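Local coordinates for 23S rRNA (guanine(2535)-N(1))-methyltransferase (Streptomyces viridochromogenes, PDB 1O9G), which methylates N1 of guanine-2535 in 23S ribosomal RNA with S-adenosyl-L-methionine as methyl donor and so confers resistance to the orthosomycin antibiotic avilamycin, at residues W56-G61 with V172-P177. The protein carries 3 engineered substitutions. Residues are numbered along the deposited sequence; the frame is centred on the assembly and turned at random.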
ATOM      1  N   TRP A  56      -0.749  -7.251   1.088  1.00 10.33           N
ATOM      2  CA  TRP A  56      -0.956  -6.834   2.465  1.00 10.18           C
ATOM      3  C   TRP A  56      -0.094  -5.604   2.751  1.00  9.84           C
ATOM      4  O   TRP A  56       1.110  -5.607   2.488  1.00 10.75           O
ATOM      5  CB  TRP A  56      -0.537  -7.968   3.379  1.00 10.20           C
ATOM      6  CG  TRP A  56      -0.666  -7.790   4.865  1.00 11.37           C
ATOM      7  CD1 TRP A  56      -1.424  -6.892   5.556  1.00 11.46           C
ATOM      8  CD2 TRP A  56      -0.049  -8.636   5.844  1.00 11.86           C
ATOM      9  NE1 TRP A  56      -1.306  -7.122   6.905  1.00 12.75           N
ATOM     10  CE2 TRP A  56      -0.460  -8.172   7.114  1.00 12.04           C
ATOM     11  CE3 TRP A  56       0.859  -9.696   5.778  1.00 13.17           C
ATOM     12  CZ2 TRP A  56      -0.030  -8.750   8.295  1.00 13.31           C
ATOM     13  CZ3 TRP A  56       1.294 -10.282   6.979  1.00 12.62           C
ATOM     14  CH2 TRP A  56       0.844  -9.805   8.208  1.00 14.94           C
ATOM     15  N   ASP A  57      -0.722  -4.593   3.364  1.00 10.26           N
ATOM     16  CA  ASP A  57      -0.030  -3.463   3.941  1.00 10.17           C
ATOM     17  C   ASP A  57      -0.281  -3.487   5.446  1.00 10.32           C
ATOM     18  O   ASP A  57      -1.374  -3.134   5.907  1.00 10.90           O
ATOM     19  CB  ASP A  57      -0.502  -2.159   3.340  1.00  9.48           C
ATOM     20  CG  ASP A  57       0.307  -0.986   3.798  1.00 11.29           C
ATOM     21  OD1 ASP A  57       1.020  -1.088   4.836  1.00 12.52           O
ATOM     22  OD2 ASP A  57       0.297   0.083   3.152  1.00 12.74           O
ATOM     23  N   PRO A  58       0.701  -3.986   6.209  1.00 11.40           N
ATOM     24  CA  PRO A  58       0.604  -4.131   7.672  1.00 11.88           C
ATOM     25  C   PRO A  58       0.952  -2.878   8.477  1.00 12.80           C
ATOM     26  O   PRO A  58       0.950  -2.917   9.714  1.00 14.88           O
ATOM     27  CB  PRO A  58       1.615  -5.231   7.979  1.00 13.30           C
ATOM     28  CG  PRO A  58       2.714  -4.988   6.989  1.00 13.22           C
ATOM     29  CD  PRO A  58       1.971  -4.555   5.728  1.00 12.39           C
ATOM     30  N   CYS A  59       1.273  -1.788   7.789  1.00 13.07           N
ATOM     31  CA  CYS A  59       1.433  -0.474   8.406  1.00 13.78           C
ATOM     32  C   CYS A  59       0.704   0.516   7.543  1.00 12.85           C
ATOM     33  O   CYS A  59       1.272   1.449   6.992  1.00 13.19           O
ATOM     34  CB  CYS A  59       2.881  -0.049   8.564  1.00 15.28           C
ATOM     35  SG  CYS A  59       3.973  -1.278   9.252  1.00 19.95           S
ATOM     36  N   CYS A  60      -0.601   0.315   7.415  1.00 13.53           N
ATOM     37  CA  CYS A  60      -1.307   0.934   6.323  1.00 12.37           C
ATOM     38  C   CYS A  60      -1.534   2.437   6.436  1.00 12.71           C
ATOM     39  O   CYS A  60      -1.841   3.073   5.428  1.00 13.15           O
ATOM     40  CB  CYS A  60      -2.652   0.227   6.094  1.00 12.59           C
ATOM     41  SG  CYS A  60      -3.867   0.419   7.409  1.00 14.18           S
ATOM     42  N   GLY A  61      -1.411   3.006   7.636  1.00 13.14           N
ATOM     43  CA  GLY A  61      -1.653   4.413   7.820  1.00 14.03           C
ATOM     44  C   GLY A  61      -3.022   4.790   7.337  1.00 13.64           C
ATOM     45  O   GLY A  61      -3.996   4.144   7.695  1.00 14.52           O
ATOM     46  N   VAL A 172       3.903  -8.119   0.493  1.00 11.29           N
ATOM     47  CA  VAL A 172       3.728  -7.077   1.491  1.00 12.23           C
ATOM     48  C   VAL A 172       4.382  -5.824   0.911  1.00 13.13           C
ATOM     49  O   VAL A 172       5.487  -5.873   0.394  1.00 13.43           O
ATOM     50  CB  VAL A 172       4.404  -7.451   2.793  1.00 14.18           C
ATOM     51  CG1 VAL A 172       4.524  -6.202   3.717  1.00 14.60           C
ATOM     52  CG2 VAL A 172       3.673  -8.584   3.452  1.00 16.90           C
ATOM     53  N   LEU A 173       3.692  -4.696   1.014  1.00 12.35           N
ATOM     54  CA  LEU A 173       4.249  -3.429   0.537  1.00 12.66           C
ATOM     55  C   LEU A 173       3.801  -2.378   1.530  1.00 12.82           C
ATOM     56  O   LEU A 173       2.616  -2.192   1.746  1.00 14.04           O
ATOM     57  CB  LEU A 173       3.807  -3.126  -0.892  1.00 13.23           C
ATOM     58  CG  LEU A 173       4.513  -2.007  -1.652  1.00 15.00           C
ATOM     59  CD1 LEU A 173       4.304  -2.176  -3.159  1.00 16.71           C
ATOM     60  CD2 LEU A 173       4.060  -0.633  -1.230  1.00 15.55           C
ATOM     61  N   THR A 174       4.767  -1.722   2.167  1.00 13.21           N
ATOM     62  CA  THR A 174       4.451  -0.731   3.159  1.00 14.19           C
ATOM     63  C   THR A 174       5.481   0.394   3.221  1.00 14.77           C
ATOM     64  O   THR A 174       6.648   0.199   2.972  1.00 14.38           O
ATOM     65  CB  THR A 174       4.252  -1.425   4.515  1.00 15.30           C
ATOM     66  OG1 THR A 174       3.589  -0.543   5.417  1.00 19.13           O
ATOM     67  CG2 THR A 174       5.586  -1.833   5.136  1.00 18.91           C
ATOM     68  N   ASP A 175       4.979   1.572   3.547  1.00 15.50           N
ATOM     69  CA  ASP A 175       5.756   2.756   3.812  1.00 16.88           C
ATOM     70  C   ASP A 175       5.920   2.808   5.316  1.00 17.84           C
ATOM     71  O   ASP A 175       4.934   2.805   6.066  1.00 20.31           O
ATOM     72  CB  ASP A 175       4.990   3.983   3.288  1.00 17.88           C
ATOM     73  CG  ASP A 175       5.787   5.258   3.322  1.00 19.54           C
ATOM     74  OD1 ASP A 175       7.034   5.225   3.358  1.00 21.53           O
ATOM     75  OD2 ASP A 175       5.213   6.369   3.340  1.00 22.34           O
ATOM     76  N   LEU A 176       7.154   2.839   5.784  1.00 19.32           N
ATOM     77  CA  LEU A 176       7.400   2.654   7.212  1.00 21.46           C
ATOM     78  C   LEU A 176       6.802   3.817   7.996  1.00 22.53           C
ATOM     79  O   LEU A 176       6.837   4.962   7.538  1.00 22.84           O
ATOM     80  CB  LEU A 176       8.890   2.458   7.494  1.00 22.94           C
ATOM     81  CG  LEU A 176       9.501   1.163   6.942  1.00 23.33           C
ATOM     82  CD1 LEU A 176      10.985   1.052   7.200  1.00 29.02           C
ATOM     83  CD2 LEU A 176       8.755  -0.072   7.477  1.00 24.14           C
ATOM     84  N   PRO A 177       6.182   3.520   9.138  1.00 26.90           N
ATOM     85  CA  PRO A 177       5.499   4.550   9.917  1.00 28.47           C
ATOM     86  C   PRO A 177       6.482   5.512  10.526  1.00 26.95           C
ATOM     87  O   PRO A 177       7.547   5.112  10.950  1.00 27.38           O
ATOM     88  CB  PRO A 177       4.753   3.763  11.008  1.00 34.89           C
ATOM     89  CG  PRO A 177       5.315   2.379  11.000  1.00 36.30           C
ATOM     90  CD  PRO A 177       6.079   2.182   9.751  1.00 31.10           C
TER
HETATM   91  O   HOH W   1       2.030   1.817   4.134  1.00 15.16           O
HETATM   92  O   HOH W   2       3.016   3.546   7.659  1.00 28.57           O
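Trp56 and Val172 form a parallel beta bridge, their CA atoms 4.8 Å apart, in which Leu173 N donates to Trp56 O with an N-H...O angle of 155°. On one face of the sheet the two side chains run side by side, and Val172 CG2 meets Trp56 CE3 at 3.8 Å. The other methyl of Val172, CG1, packs on Pro58 CD at 3.6 Å, while Pro58 CB lies over a face of the indole towards its rim. Leu200 of helix 190-203 touches Trp56, Pro58 and Val172, and the indole NE1 is bound to Ser83 OG on strand 77-84.

The strand order 3-2-1-4-5-7-6 identifies the Rossmann-like sheet of class I methyltransferases; strands 53-57 and 171-175 are its neighbouring first and fourth strands, and the contact continues past their C-terminal ends, the side on which this fold generally binds S-adenosylmethionine.

At these strand ends, where the two backbones begin to diverge, the carboxylate of Asp57 spans the gap. With CG anti to the backbone N (chi1 -173°), it reaches Thr174, whose OG1 donates to Asp57 OD1 at 2.7 Å, on the syn side but 33° out of the carboxylate plane. Cys59 N donates to Asp57 OD1 at 3.0 Å, on the anti side and from the opposite face of that plane, closing an Asx turn; two donors thus restrict the carboxylate's rotation. One water donates to Asp57 OD2 and Cys59 O and accepts from Asp175 N, whereas a second joins Cys59 O to Asp175 O. Beyond them, Cys59 CB rests 4.1 Å from Pro177 CD.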